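Local coordinates for protein glucanase (Clostridium thermocellum, PDB 5GXX) that probably hydrolyses the beta-1,4-glucosidic bonds of cellulose as a calcium-binding family 9 endoglucanase with a cellulose-binding domain, at residues C20-A23 / E28-R31; T163-A168 / Y209-D214; W275-G280 / Y329-S334; T307-A312 / V419-R424; R364-T369 / H382-A387. The protein carries 1 engineered substitution. One frame throughout, in Å; residues are numbered along the deposited sequence.

Contact 1 (C20-A23 / E28-R31)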
# COMPACT_ATOMS: atom_id res chain seq x y z
N CYS A 20 -28.94 19.10 -19.11
CA CYS A 20 -28.00 18.55 -18.13
C CYS A 20 -27.56 17.12 -18.48
O CYS A 20 -26.51 16.66 -18.02
CB CYS A 20 -28.66 18.53 -16.75
SG CYS A 20 -29.06 20.16 -16.12
N GLN A 21 -28.37 16.44 -19.29
CA GLN A 21 -28.13 15.03 -19.63
C GLN A 21 -27.37 14.85 -20.94
O GLN A 21 -27.07 13.72 -21.33
CB GLN A 21 -29.46 14.29 -19.76
CG GLN A 21 -30.31 14.28 -18.49
CD GLN A 21 -29.62 13.57 -17.35
OE1 GLN A 21 -28.98 14.19 -16.52
NE2 GLN A 21 -29.70 12.24 -17.35
N GLN A 22 -27.07 15.95 -21.62
CA GLN A 22 -26.49 15.84 -22.96
C GLN A 22 -25.07 15.29 -22.97
O GLN A 22 -24.20 15.75 -22.22
CB GLN A 22 -26.56 17.17 -23.71
CG GLN A 22 -27.97 17.54 -24.10
CD GLN A 22 -28.05 18.91 -24.75
OE1 GLN A 22 -27.13 19.73 -24.62
NE2 GLN A 22 -29.18 19.18 -25.42
N ALA A 23 -24.85 14.31 -23.84
CA ALA A 23 -23.51 13.81 -24.09
C ALA A 23 -22.86 14.65 -25.18
O ALA A 23 -23.54 15.34 -25.95
CB ALA A 23 -23.56 12.34 -24.46
N GLU A 28 -24.47 24.36 -29.38
CA GLU A 28 -24.08 25.73 -29.05
C GLU A 28 -25.02 26.32 -28.01
O GLU A 28 -24.62 27.16 -27.21
CB GLU A 28 -24.02 26.63 -30.30
CG GLU A 28 -25.31 26.68 -31.15
CD GLU A 28 -26.35 27.75 -30.75
OE1 GLU A 28 -26.09 28.65 -29.91
OE2 GLU A 28 -27.48 27.70 -31.28
N TRP A 29 -26.28 25.88 -28.04
CA TRP A 29 -27.31 26.48 -27.21
C TRP A 29 -27.47 25.84 -25.83
O TRP A 29 -28.37 26.22 -25.09
CB TRP A 29 -28.65 26.48 -27.95
CG TRP A 29 -29.02 25.15 -28.59
CD1 TRP A 29 -28.87 24.83 -29.92
CD2 TRP A 29 -29.57 23.98 -27.96
NE1 TRP A 29 -29.32 23.56 -30.15
CE2 TRP A 29 -29.75 23.01 -28.97
CE3 TRP A 29 -29.95 23.66 -26.65
CZ2 TRP A 29 -30.28 21.74 -28.71
CZ3 TRP A 29 -30.51 22.40 -26.39
CH2 TRP A 29 -30.65 21.46 -27.42
N ASN A 30 -26.63 24.87 -25.48
CA ASN A 30 -26.71 24.27 -24.14
C ASN A 30 -26.53 25.35 -23.06
O ASN A 30 -25.57 26.12 -23.11
CB ASN A 30 -25.58 23.25 -24.00
CG ASN A 30 -25.60 22.54 -22.66
OD1 ASN A 30 -25.06 23.06 -21.69
ND2 ASN A 30 -26.20 21.36 -22.61
N ARG A 31 -27.42 25.37 -22.07
CA ARG A 31 -27.50 26.46 -21.11
C ARG A 31 -26.88 26.10 -19.77
O ARG A 31 -27.03 26.84 -18.80
CB ARG A 31 -28.96 26.83 -20.87
CG ARG A 31 -29.67 27.45 -22.07
CD ARG A 31 -31.16 27.58 -21.78
NE ARG A 31 -31.87 26.30 -21.81
CZ ARG A 31 -33.14 26.13 -21.45
NH1 ARG A 31 -33.84 27.16 -20.97
NH2 ARG A 31 -33.68 24.93 -21.55

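Contact 2 (T163-A168 / Y209-D214)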
# COMPACT_ATOMS: atom_id res chain seq x y z
N THR A 163 -36.17 13.37 -42.78
CA THR A 163 -35.11 12.43 -42.41
C THR A 163 -35.61 11.56 -41.26
O THR A 163 -35.46 10.34 -41.30
CB THR A 163 -33.82 13.18 -42.01
OG1 THR A 163 -33.29 13.86 -43.16
CG2 THR A 163 -32.74 12.24 -41.48
N TYR A 164 -36.22 12.18 -40.26
CA TYR A 164 -36.70 11.39 -39.13
C TYR A 164 -37.71 10.34 -39.59
O TYR A 164 -37.68 9.20 -39.12
CB TYR A 164 -37.27 12.26 -38.00
CG TYR A 164 -36.27 13.19 -37.34
CD1 TYR A 164 -34.90 12.93 -37.37
CD2 TYR A 164 -36.68 14.35 -36.68
CE1 TYR A 164 -33.97 13.79 -36.77
CE2 TYR A 164 -35.78 15.20 -36.10
CZ TYR A 164 -34.43 14.93 -36.14
OH TYR A 164 -33.54 15.80 -35.54
N LEU A 165 -38.57 10.69 -40.55
CA LEU A 165 -39.59 9.77 -41.05
C LEU A 165 -38.95 8.62 -41.83
O LEU A 165 -39.36 7.47 -41.69
CB LEU A 165 -40.62 10.51 -41.92
CG LEU A 165 -41.69 9.59 -42.53
CD1 LEU A 165 -42.53 8.84 -41.49
CD2 LEU A 165 -42.58 10.38 -43.48
N ARG A 166 -37.92 8.95 -42.62
CA ARG A 166 -37.18 7.93 -43.36
C ARG A 166 -36.60 6.87 -42.41
O ARG A 166 -36.75 5.67 -42.66
CB ARG A 166 -36.09 8.59 -44.20
CG ARG A 166 -35.19 7.62 -44.94
CD ARG A 166 -34.13 8.36 -45.76
NE ARG A 166 -33.13 7.47 -46.36
CZ ARG A 166 -33.30 6.80 -47.51
NH1 ARG A 166 -34.43 6.89 -48.19
NH2 ARG A 166 -32.32 6.02 -47.96
N TYR A 167 -35.96 7.33 -41.34
CA TYR A 167 -35.36 6.43 -40.35
C TYR A 167 -36.40 5.74 -39.48
O TYR A 167 -36.21 4.59 -39.10
CB TYR A 167 -34.29 7.15 -39.52
CG TYR A 167 -33.00 7.30 -40.31
CD1 TYR A 167 -32.86 8.30 -41.28
CD2 TYR A 167 -31.94 6.42 -40.12
CE1 TYR A 167 -31.69 8.42 -42.03
CE2 TYR A 167 -30.76 6.53 -40.87
CZ TYR A 167 -30.64 7.54 -41.81
OH TYR A 167 -29.48 7.65 -42.54
N ALA A 168 -37.50 6.43 -39.17
CA ALA A 168 -38.60 5.77 -38.48
C ALA A 168 -39.08 4.55 -39.27
O ALA A 168 -39.34 3.48 -38.70
CB ALA A 168 -39.74 6.72 -38.27
N TYR A 209 -48.84 5.56 -38.66
CA TYR A 209 -50.15 5.89 -39.20
C TYR A 209 -50.43 7.38 -39.03
O TYR A 209 -50.85 8.07 -39.96
CB TYR A 209 -51.26 5.09 -38.51
CG TYR A 209 -52.62 5.30 -39.17
CD1 TYR A 209 -52.76 5.06 -40.52
CD2 TYR A 209 -53.74 5.74 -38.45
CE1 TYR A 209 -53.99 5.24 -41.17
CE2 TYR A 209 -54.97 5.93 -39.09
CZ TYR A 209 -55.08 5.68 -40.45
OH TYR A 209 -56.28 5.83 -41.13
N LEU A 210 -50.19 7.88 -37.82
CA LEU A 210 -50.46 9.29 -37.56
C LEU A 210 -49.51 10.19 -38.36
O LEU A 210 -49.85 11.33 -38.66
CB LEU A 210 -50.40 9.59 -36.06
CG LEU A 210 -51.46 8.99 -35.13
CD1 LEU A 210 -51.16 9.46 -33.70
CD2 LEU A 210 -52.87 9.39 -35.56
N ALA A 211 -48.34 9.67 -38.72
CA ALA A 211 -47.40 10.43 -39.53
C ALA A 211 -47.76 10.44 -41.02
O ALA A 211 -47.71 11.49 -41.65
CB ALA A 211 -45.95 9.99 -39.29
N THR A 212 -48.15 9.28 -41.55
CA THR A 212 -48.31 9.07 -42.99
C THR A 212 -49.76 8.97 -43.47
O THR A 212 -50.04 9.22 -44.65
CB THR A 212 -47.65 7.75 -43.45
OG1 THR A 212 -48.34 6.64 -42.84
CG2 THR A 212 -46.17 7.70 -43.11
N GLY A 213 -50.68 8.59 -42.59
CA GLY A 213 -52.06 8.32 -43.00
C GLY A 213 -52.21 7.06 -43.83
O GLY A 213 -53.28 6.77 -44.36
N ASP A 214 -51.12 6.30 -43.93
CA ASP A 214 -51.03 5.08 -44.72
C ASP A 214 -51.70 3.98 -43.91
O ASP A 214 -51.29 3.67 -42.79
CB ASP A 214 -49.55 4.76 -44.98
CG ASP A 214 -49.34 3.55 -45.87
OD1 ASP A 214 -50.23 2.68 -45.99
OD2 ASP A 214 -48.23 3.47 -46.45

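Contact 3 (W275-G280 / Y329-S334)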
# COMPACT_ATOMS: atom_id res chain seq x y z
N TRP A 275 -58.71 2.19 -13.27
CA TRP A 275 -57.86 1.47 -12.32
C TRP A 275 -56.88 2.39 -11.61
O TRP A 275 -56.53 2.11 -10.47
CB TRP A 275 -57.15 0.31 -13.02
CG TRP A 275 -56.30 -0.56 -12.13
CD1 TRP A 275 -56.71 -1.59 -11.32
CD2 TRP A 275 -54.88 -0.46 -11.95
NE1 TRP A 275 -55.64 -2.11 -10.63
CE2 TRP A 275 -54.50 -1.45 -11.01
CE3 TRP A 275 -53.90 0.37 -12.50
CZ2 TRP A 275 -53.18 -1.64 -10.63
CZ3 TRP A 275 -52.58 0.18 -12.12
CH2 TRP A 275 -52.23 -0.82 -11.20
N TRP A 276 -56.45 3.44 -12.29
CA TRP A 276 -55.56 4.44 -11.74
C TRP A 276 -56.26 5.50 -10.86
O TRP A 276 -55.58 6.16 -10.07
CB TRP A 276 -54.82 5.13 -12.89
CG TRP A 276 -53.62 4.35 -13.30
CD1 TRP A 276 -53.54 3.36 -14.24
CD2 TRP A 276 -52.31 4.47 -12.73
NE1 TRP A 276 -52.25 2.86 -14.30
CE2 TRP A 276 -51.48 3.53 -13.37
CE3 TRP A 276 -51.76 5.31 -11.75
CZ2 TRP A 276 -50.13 3.39 -13.04
CZ3 TRP A 276 -50.41 5.19 -11.44
CH2 TRP A 276 -49.61 4.23 -12.09
N THR A 277 -57.57 5.67 -11.01
CA THR A 277 -58.30 6.72 -10.30
C THR A 277 -58.68 6.27 -8.88
O THR A 277 -58.75 5.07 -8.61
CB THR A 277 -59.60 7.11 -11.03
OG1 THR A 277 -60.52 6.01 -11.02
CG2 THR A 277 -59.31 7.62 -12.45
N PRO A 278 -58.97 7.22 -7.98
CA PRO A 278 -59.43 6.85 -6.64
C PRO A 278 -60.63 5.91 -6.59
O PRO A 278 -60.73 5.08 -5.68
CB PRO A 278 -59.74 8.21 -5.99
CG PRO A 278 -58.71 9.11 -6.62
CD PRO A 278 -58.74 8.67 -8.08
N GLN A 279 -61.54 5.98 -7.56
CA GLN A 279 -62.73 5.12 -7.53
C GLN A 279 -62.44 3.68 -8.00
O GLN A 279 -63.23 2.78 -7.70
CB GLN A 279 -63.87 5.74 -8.33
CG GLN A 279 -64.46 7.02 -7.71
CD GLN A 279 -65.27 6.85 -6.45
OE1 GLN A 279 -65.81 5.79 -6.15
NE2 GLN A 279 -65.41 7.95 -5.71
N GLY A 280 -61.34 3.49 -8.71
CA GLY A 280 -60.90 2.18 -9.14
C GLY A 280 -61.76 1.64 -10.27
O GLY A 280 -62.59 2.36 -10.85
N TYR A 329 -59.44 14.25 -15.66
CA TYR A 329 -58.72 15.51 -15.44
C TYR A 329 -58.33 15.66 -13.97
O TYR A 329 -57.19 16.03 -13.68
CB TYR A 329 -59.59 16.71 -15.86
CG TYR A 329 -58.92 18.05 -15.65
CD1 TYR A 329 -58.99 18.72 -14.42
CD2 TYR A 329 -58.21 18.66 -16.68
CE1 TYR A 329 -58.37 19.95 -14.21
CE2 TYR A 329 -57.59 19.89 -16.48
CZ TYR A 329 -57.68 20.53 -15.24
OH TYR A 329 -57.07 21.74 -15.05
N ASN A 330 -59.25 15.39 -13.04
CA ASN A 330 -58.95 15.62 -11.63
C ASN A 330 -57.84 14.67 -11.16
O ASN A 330 -56.94 15.06 -10.40
CB ASN A 330 -60.21 15.38 -10.79
CG ASN A 330 -61.20 16.54 -10.85
OD1 ASN A 330 -60.88 17.63 -11.35
ND2 ASN A 330 -62.40 16.31 -10.31
N PHE A 331 -57.94 13.42 -11.63
CA PHE A 331 -56.86 12.47 -11.36
C PHE A 331 -55.51 13.00 -11.84
O PHE A 331 -54.53 13.02 -11.09
CB PHE A 331 -57.14 11.10 -12.01
CG PHE A 331 -55.90 10.27 -12.18
CD1 PHE A 331 -55.31 9.64 -11.09
CD2 PHE A 331 -55.29 10.15 -13.44
CE1 PHE A 331 -54.13 8.93 -11.24
CE2 PHE A 331 -54.11 9.45 -13.59
CZ PHE A 331 -53.54 8.80 -12.49
N ALA A 332 -55.45 13.41 -13.11
CA ALA A 332 -54.19 13.85 -13.69
C ALA A 332 -53.62 15.05 -12.93
O ALA A 332 -52.45 15.04 -12.53
CB ALA A 332 -54.43 14.19 -15.17
N LYS A 333 -54.44 16.07 -12.70
CA LYS A 333 -53.94 17.28 -12.05
C LYS A 333 -53.51 16.95 -10.62
O LYS A 333 -52.52 17.51 -10.14
CB LYS A 333 -54.97 18.43 -12.09
CG LYS A 333 -54.45 19.73 -11.47
CD LYS A 333 -55.43 20.88 -11.69
CE LYS A 333 -54.77 22.22 -11.38
NZ LYS A 333 -54.64 22.42 -9.90
N SER A 334 -54.22 16.03 -9.97
CA SER A 334 -53.86 15.67 -8.61
C SER A 334 -52.47 15.05 -8.53
O SER A 334 -51.75 15.25 -7.55
CB SER A 334 -54.91 14.75 -7.96
OG SER A 334 -54.78 13.42 -8.41

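Contact 4 (T307-A312 / V419-R424)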
# COMPACT_ATOMS: atom_id res chain seq x y z
N THR A 307 -46.75 10.20 -15.67
CA THR A 307 -46.94 9.72 -17.05
C THR A 307 -48.41 9.40 -17.27
O THR A 307 -49.01 9.79 -18.29
CB THR A 307 -46.05 8.48 -17.34
OG1 THR A 307 -44.67 8.84 -17.18
CG2 THR A 307 -46.30 7.98 -18.79
N GLU A 308 -49.02 8.74 -16.28
CA GLU A 308 -50.46 8.44 -16.36
C GLU A 308 -51.26 9.73 -16.36
O GLU A 308 -52.30 9.78 -17.02
CB GLU A 308 -50.89 7.49 -15.23
CG GLU A 308 -50.32 6.09 -15.43
CD GLU A 308 -50.88 5.43 -16.67
OE1 GLU A 308 -52.09 5.62 -16.97
OE2 GLU A 308 -50.16 4.70 -17.40
N ALA A 309 -50.79 10.76 -15.64
CA ALA A 309 -51.45 12.06 -15.71
C ALA A 309 -51.50 12.57 -17.16
O ALA A 309 -52.56 13.01 -17.62
CB ALA A 309 -50.81 13.10 -14.77
N PHE A 310 -50.40 12.45 -17.89
CA PHE A 310 -50.40 12.84 -19.30
C PHE A 310 -51.40 12.05 -20.12
O PHE A 310 -52.18 12.65 -20.85
CB PHE A 310 -48.99 12.74 -19.88
CG PHE A 310 -48.87 13.18 -21.32
CD1 PHE A 310 -49.37 14.42 -21.71
CD2 PHE A 310 -48.26 12.37 -22.26
CE1 PHE A 310 -49.25 14.86 -23.02
CE2 PHE A 310 -48.14 12.79 -23.58
CZ PHE A 310 -48.64 14.04 -23.97
N LEU A 311 -51.40 10.73 -19.98
CA LEU A 311 -52.37 9.92 -20.73
C LEU A 311 -53.81 10.29 -20.40
O LEU A 311 -54.66 10.34 -21.29
CB LEU A 311 -52.17 8.44 -20.43
CG LEU A 311 -51.25 7.67 -21.38
CD1 LEU A 311 -49.83 8.20 -21.36
CD2 LEU A 311 -51.27 6.18 -21.06
N ALA A 312 -54.07 10.54 -19.11
CA ALA A 312 -55.41 10.91 -18.65
C ALA A 312 -55.85 12.26 -19.22
O ALA A 312 -57.00 12.38 -19.65
CB ALA A 312 -55.47 10.90 -17.12
N VAL A 419 -43.10 16.28 -18.49
CA VAL A 419 -43.16 17.34 -19.48
C VAL A 419 -44.49 17.44 -20.23
O VAL A 419 -45.04 18.54 -20.33
CB VAL A 419 -41.97 17.25 -20.47
CG1 VAL A 419 -42.18 18.19 -21.66
CG2 VAL A 419 -40.68 17.59 -19.73
N GLY A 420 -45.04 16.34 -20.73
CA GLY A 420 -46.31 16.39 -21.46
C GLY A 420 -47.44 16.89 -20.58
O GLY A 420 -48.25 17.74 -20.96
N ALA A 421 -47.52 16.38 -19.35
CA ALA A 421 -48.52 16.87 -18.40
C ALA A 421 -48.37 18.34 -18.00
O ALA A 421 -49.38 19.06 -17.88
CB ALA A 421 -48.55 15.94 -17.20
N LEU A 422 -47.14 18.82 -17.83
CA LEU A 422 -46.91 20.24 -17.57
C LEU A 422 -47.29 21.09 -18.79
O LEU A 422 -47.83 22.20 -18.63
CB LEU A 422 -45.47 20.53 -17.14
CG LEU A 422 -45.03 19.92 -15.81
CD1 LEU A 422 -43.50 20.01 -15.65
CD2 LEU A 422 -45.76 20.60 -14.65
N CYS A 423 -47.03 20.59 -19.99
CA CYS A 423 -47.53 21.28 -21.19
C CYS A 423 -49.04 21.48 -21.12
O CYS A 423 -49.52 22.59 -21.38
CB CYS A 423 -47.19 20.51 -22.46
SG CYS A 423 -45.47 20.60 -22.95
N ARG A 424 -49.80 20.44 -20.77
CA ARG A 424 -51.25 20.57 -20.65
C ARG A 424 -51.64 21.61 -19.61
O ARG A 424 -52.55 22.43 -19.83
CB ARG A 424 -51.86 19.21 -20.30
CG ARG A 424 -53.37 19.23 -20.08
CD ARG A 424 -54.11 19.84 -21.27
NE ARG A 424 -55.55 19.72 -21.06
CZ ARG A 424 -56.24 20.47 -20.20
NH1 ARG A 424 -55.66 21.44 -19.50
NH2 ARG A 424 -57.55 20.26 -20.05

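Contact 5 (R364-T369 / H382-A387)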
# COMPACT_ATOMS: atom_id res chain seq x y z
N ARG A 364 -24.43 12.05 -10.59
CA ARG A 364 -22.98 12.21 -10.44
C ARG A 364 -22.45 13.58 -10.85
O ARG A 364 -21.70 14.22 -10.11
CB ARG A 364 -22.29 11.14 -11.30
CG ARG A 364 -22.29 9.77 -10.63
CD ARG A 364 -22.06 8.69 -11.66
NE ARG A 364 -22.10 7.31 -11.15
CZ ARG A 364 -23.23 6.62 -10.98
NH1 ARG A 364 -24.41 7.15 -11.26
NH2 ARG A 364 -23.17 5.38 -10.49
N THR A 365 -22.87 14.03 -12.02
CA THR A 365 -22.29 15.25 -12.55
C THR A 365 -22.86 16.47 -11.87
O THR A 365 -22.13 17.45 -11.66
CB THR A 365 -22.39 15.29 -14.08
OG1 THR A 365 -21.69 14.16 -14.62
CG2 THR A 365 -21.73 16.54 -14.66
N ALA A 366 -24.12 16.40 -11.41
CA ALA A 366 -24.65 17.53 -10.64
C ALA A 366 -24.00 17.64 -9.27
O ALA A 366 -23.89 18.73 -8.70
CB ALA A 366 -26.16 17.42 -10.50
N HIS A 367 -23.58 16.51 -8.72
CA HIS A 367 -22.92 16.44 -7.43
C HIS A 367 -21.55 17.14 -7.47
O HIS A 367 -21.29 18.02 -6.65
CB HIS A 367 -22.80 14.98 -7.00
CG HIS A 367 -22.09 14.77 -5.70
ND1 HIS A 367 -21.33 13.65 -5.45
CD2 HIS A 367 -22.01 15.54 -4.59
CE1 HIS A 367 -20.82 13.73 -4.23
NE2 HIS A 367 -21.21 14.87 -3.69
N GLY A 368 -20.71 16.70 -8.40
CA GLY A 368 -19.40 17.31 -8.57
C GLY A 368 -18.35 16.84 -7.58
O GLY A 368 -17.66 17.67 -6.98
N THR A 369 -18.23 15.53 -7.37
CA THR A 369 -17.12 15.05 -6.58
C THR A 369 -15.77 15.10 -7.31
O THR A 369 -15.69 15.31 -8.53
CB THR A 369 -17.39 13.64 -6.03
OG1 THR A 369 -16.44 13.35 -5.00
CG2 THR A 369 -17.29 12.62 -7.15
N HIS A 382 -23.84 21.65 -8.07
CA HIS A 382 -24.70 22.15 -9.15
C HIS A 382 -26.17 21.89 -8.91
O HIS A 382 -26.51 20.96 -8.18
CB HIS A 382 -24.30 21.55 -10.49
CG HIS A 382 -22.82 21.57 -10.70
ND1 HIS A 382 -22.11 22.75 -10.76
CD2 HIS A 382 -21.91 20.57 -10.78
CE1 HIS A 382 -20.82 22.47 -10.87
NE2 HIS A 382 -20.67 21.15 -10.92
N VAL A 383 -27.01 22.71 -9.53
CA VAL A 383 -28.46 22.56 -9.39
C VAL A 383 -29.01 21.82 -10.59
O VAL A 383 -28.94 22.31 -11.71
CB VAL A 383 -29.18 23.92 -9.31
CG1 VAL A 383 -30.68 23.73 -9.05
CG2 VAL A 383 -28.58 24.73 -8.19
N LEU A 384 -29.54 20.62 -10.36
CA LEU A 384 -30.12 19.82 -11.44
C LEU A 384 -31.57 20.25 -11.70
O LEU A 384 -32.55 19.50 -11.50
CB LEU A 384 -30.03 18.32 -11.10
CG LEU A 384 -30.41 17.33 -12.21
CD1 LEU A 384 -29.37 17.25 -13.33
CD2 LEU A 384 -30.56 15.94 -11.58
N TYR A 385 -31.72 21.47 -12.19
CA TYR A 385 -33.06 22.03 -12.33
C TYR A 385 -33.97 21.12 -13.12
O TYR A 385 -33.64 20.62 -14.22
CB TYR A 385 -33.08 23.39 -13.04
CG TYR A 385 -32.56 24.55 -12.22
CD1 TYR A 385 -33.35 25.13 -11.22
CD2 TYR A 385 -31.30 25.09 -12.48
CE1 TYR A 385 -32.88 26.21 -10.48
CE2 TYR A 385 -30.83 26.17 -11.75
CZ TYR A 385 -31.62 26.73 -10.75
OH TYR A 385 -31.13 27.80 -10.04
N GLY A 386 -35.18 20.99 -12.57
CA GLY A 386 -36.23 20.30 -13.30
C GLY A 386 -36.34 18.80 -13.13
O GLY A 386 -37.30 18.21 -13.62
N ALA A 387 -35.35 18.18 -12.51
CA ALA A 387 -35.37 16.73 -12.36
C ALA A 387 -36.47 16.27 -11.41
O ALA A 387 -36.45 16.65 -10.24
CB ALA A 387 -34.01 16.22 -11.88

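Contact 1 (C20-A23 / E28-R31)
The side-chain amide of Gln22 comes up to the Trp29 indole obliquely, its plane turned 69° from the ring plane, and NE2 lies 3.4 Å from Trp29 CH2 at the six-membered end of the ring. At the CD1 edge of the same ring lies the carboxylate oxygen OE2 of Glu28, in the ring plane. All of this belongs to the loop that follows helix 7-20, in the catalytic module of a family 9 hydrolase with its (alpha/alpha)6-barrel fold. The loop turns back on itself, and Gln22 reaches across the bend. Its chain is extended beyond CG, so that both ends of the amide are presented to the returning arm of the loop: NE2 to the tryptophan, OE1 to Asn30. Asn30 is held at several points. Its OD1 accepts from Val32 N, as in an Asx turn, while ND2 also donates to Glu19 O near the end of helix 7-20. With CG anti to the backbone N (chi1 -178°), the Asn30 amide slides past that of Gln22 in the opposite direction. Asn30 ND2 donates to Gln22 OE1 at 2.7 Å, approaching from above the carbonyl plane of the glutamine, whereas the acceptor lies in Asn30's own amide plane.

Contact 2 (T163-A168 / Y209-D214)
Leu165 and Ala211 mark the nearest approach of the two backbones, with 8.0 Å between their CA atoms; 163-168 is continuous helix, whereas 209-214 is the last turn of helix 198-212 and the bend that leaves it. Leu165 carries the contact from its side. CG stands anti to the backbone N (chi1 178°), which sends one branch, CD1, across the gap. This single methyl is shared by two partners, lying 4.2 Å from Ala211 CB and 4.1 Å from Thr212 CG2. The interaction is wholly apolar and rather loose, with no hydrogen bond passing between the segments.

The polar half of Thr212 is used for the chain reversal. OG1 bonds to Leu208 O one turn back and also accepts from Asp214 N at 3.0 Å, forming an ST turn. Holding the hydroxyl in this way fixes the rotation of the side chain and leaves CG2 to meet the leucine. Gly213 takes up positive phi, and its N still donates to Tyr209 O at 2.7 Å, closing the final helical turn. The next helix starts at once: Asp214 is its N-cap, with OD1 bonded to Asn216 N.

The contact lies at the surface of the helical module. The C-terminal end of helix 142-158 reaches both partners, Ser156 touching Leu165 and Ile157 touching Ala211, and Tyr217 of helix 215-224 packs against Thr212. On another side of helix 162-178, Tyr164 packs on helix 85-101 and bonds through OH to Asp97.

Contact 3 (W275-G280 / Y329-S334)
Phe331 leaves helix 322-340 with CG anti to the backbone N (chi1 160°), which directs its ring at the end of helix 263-276. Its CB is met first by a methyl, Thr277 CG2, at 4.1 Å, the two side chains crossing at about a right angle. Farther out the phenyl group passes Trp276 O obliquely: Phe331 CD1 is 3.6 Å from Trp276 O, and Phe331 CE1 is 3.3 Å from it. The carbonyl has a conventional partner as well, the hydroxyl of Tyr288. At the tip, CZ rests against Trp276 CB at 3.9 Å and near CE3 of its indole.

Here the helical (alpha/alpha)6 barrel of family 9 packs the C-terminal end of one helix against the middle of another. Thr277 is the first residue beyond helix 263-276 and starts a type I beta turn that ends at Gly280; Phe331 packs where the chain leaves the helix. Thr277 OG1 is bonded back to Asp274 O. Beyond CE3 the Trp276 indole extends away from the phenylalanine; Trp275 CZ3 lies on one of its faces, and NE1 donates to Trp241 O. On the other helix, Ser334 OG donates to Phe331 O at 2.7 Å.

Contact 4 (T307-A312 / V419-R424)
Phe310 and Ala421 bring their CA atoms to within 4.5 Å of each other, an intimate approach for two helices; the axes of the short segments pass 8.1 Å apart and run in broadly the same sense, at 47°. Small residues at the crossing make this possible. Ala421 CB nestles against the backbone of the other helix, 4.0 Å from Phe310 N, and also meets Ala309 CB at 4.4 Å.

Phe310 supplies the one large group. With CG anti to the backbone N (chi1 -177°), its ring is laid along helix 419-424, and one face is turned to Gly420. CA of that glycine lies 3.9 Å from the centroid of the Phe310 ring, 23° off the normal, a CH-pi contact displaced toward the rim. Phe310 CD1 comes to 3.3 Å from Gly420 C, at the start of the peptide to Ala421. At Gly420 the aromatic face thus meets the backbone directly.

Trp70 of helix 58-75 pairs edge-to-face with the Phe310 ring, and Met67 and Tyr75 of that helix also touch it. Ile336 of helix 322-340 packs against both Ala309 and Ala421. Close packing of this kind, with alanine and glycine at the crossing and an aromatic ring beside it, fits a buried helix pair in the (alpha/alpha)6 barrel of family 9 glycoside hydrolases.

Contact 5 (R364-T369 / H382-A387)
Ala366 and His382 bury most of the surface here, with Leu384 adding the apolar part. Ala366 sits on the short helix 364-367, two of whose carbonyls, Thr365 O and Ala366 O, meet His382. His382 N donates to Ala366 O at 3.0 Å; the donor lies almost in line with the C=O bond, although the N-H itself is bent, at 136°. The imidazole then folds over the same end of the helix. Its CD2 is 3.2 Å from Thr365 O, which sits at the ring edge near its plane, and 3.4 Å from Ala366 O. Both ring nitrogens are engaged, ND1 with Glu441 OE1 and NE2 with Ser472 OG, and these two bonds probably hold the ring's rotation.

Beside these polar contacts Ala366 CB meets Leu384 CB at 4.0 Å. Leu384 is the centre of an inverse gamma turn, closed by a weak bond from Tyr385 N to Val383 O, and it also opens the type II turn that runs to Ala387. Through this sharp bend the leucine faces the helix while the chain turns away.

The contact occupies the loop-rich end of the catalytic module. Leu384 continues onto Phe17 and Cys20 of helix 7-20, and the backbone of His367 is bonded to that of Arg381. Ser472, between strands 460-469 and 481-488, links His382 to the C-terminal beta-stranded part of the chain.

Overall arrangement
Two pairs of contacts touch, and contact 2 stands apart. Contacts 1 and 5, with centres 13 Å apart, join where Cys20 CB packs on Leu384 CD1 at 3.7 Å; contact 5 alone of the two is tied to the beta-stranded part, through Ser472. Contacts 3 and 4 are also 13 Å apart between centres; their segments alternate along the chain and interlock through neighbouring helices, as where Phe331 CD2 meets Ala312 CB at 3.8 Å. Contact 5 is nested in the chain closed by contact 4, their nearest atoms about 7 Å apart. Contact 2 lies 24 Å from contact 4 between centres, at the C-terminal end of helix 198-212, whose other end carries the calcium ligands Asp199 and Glu200.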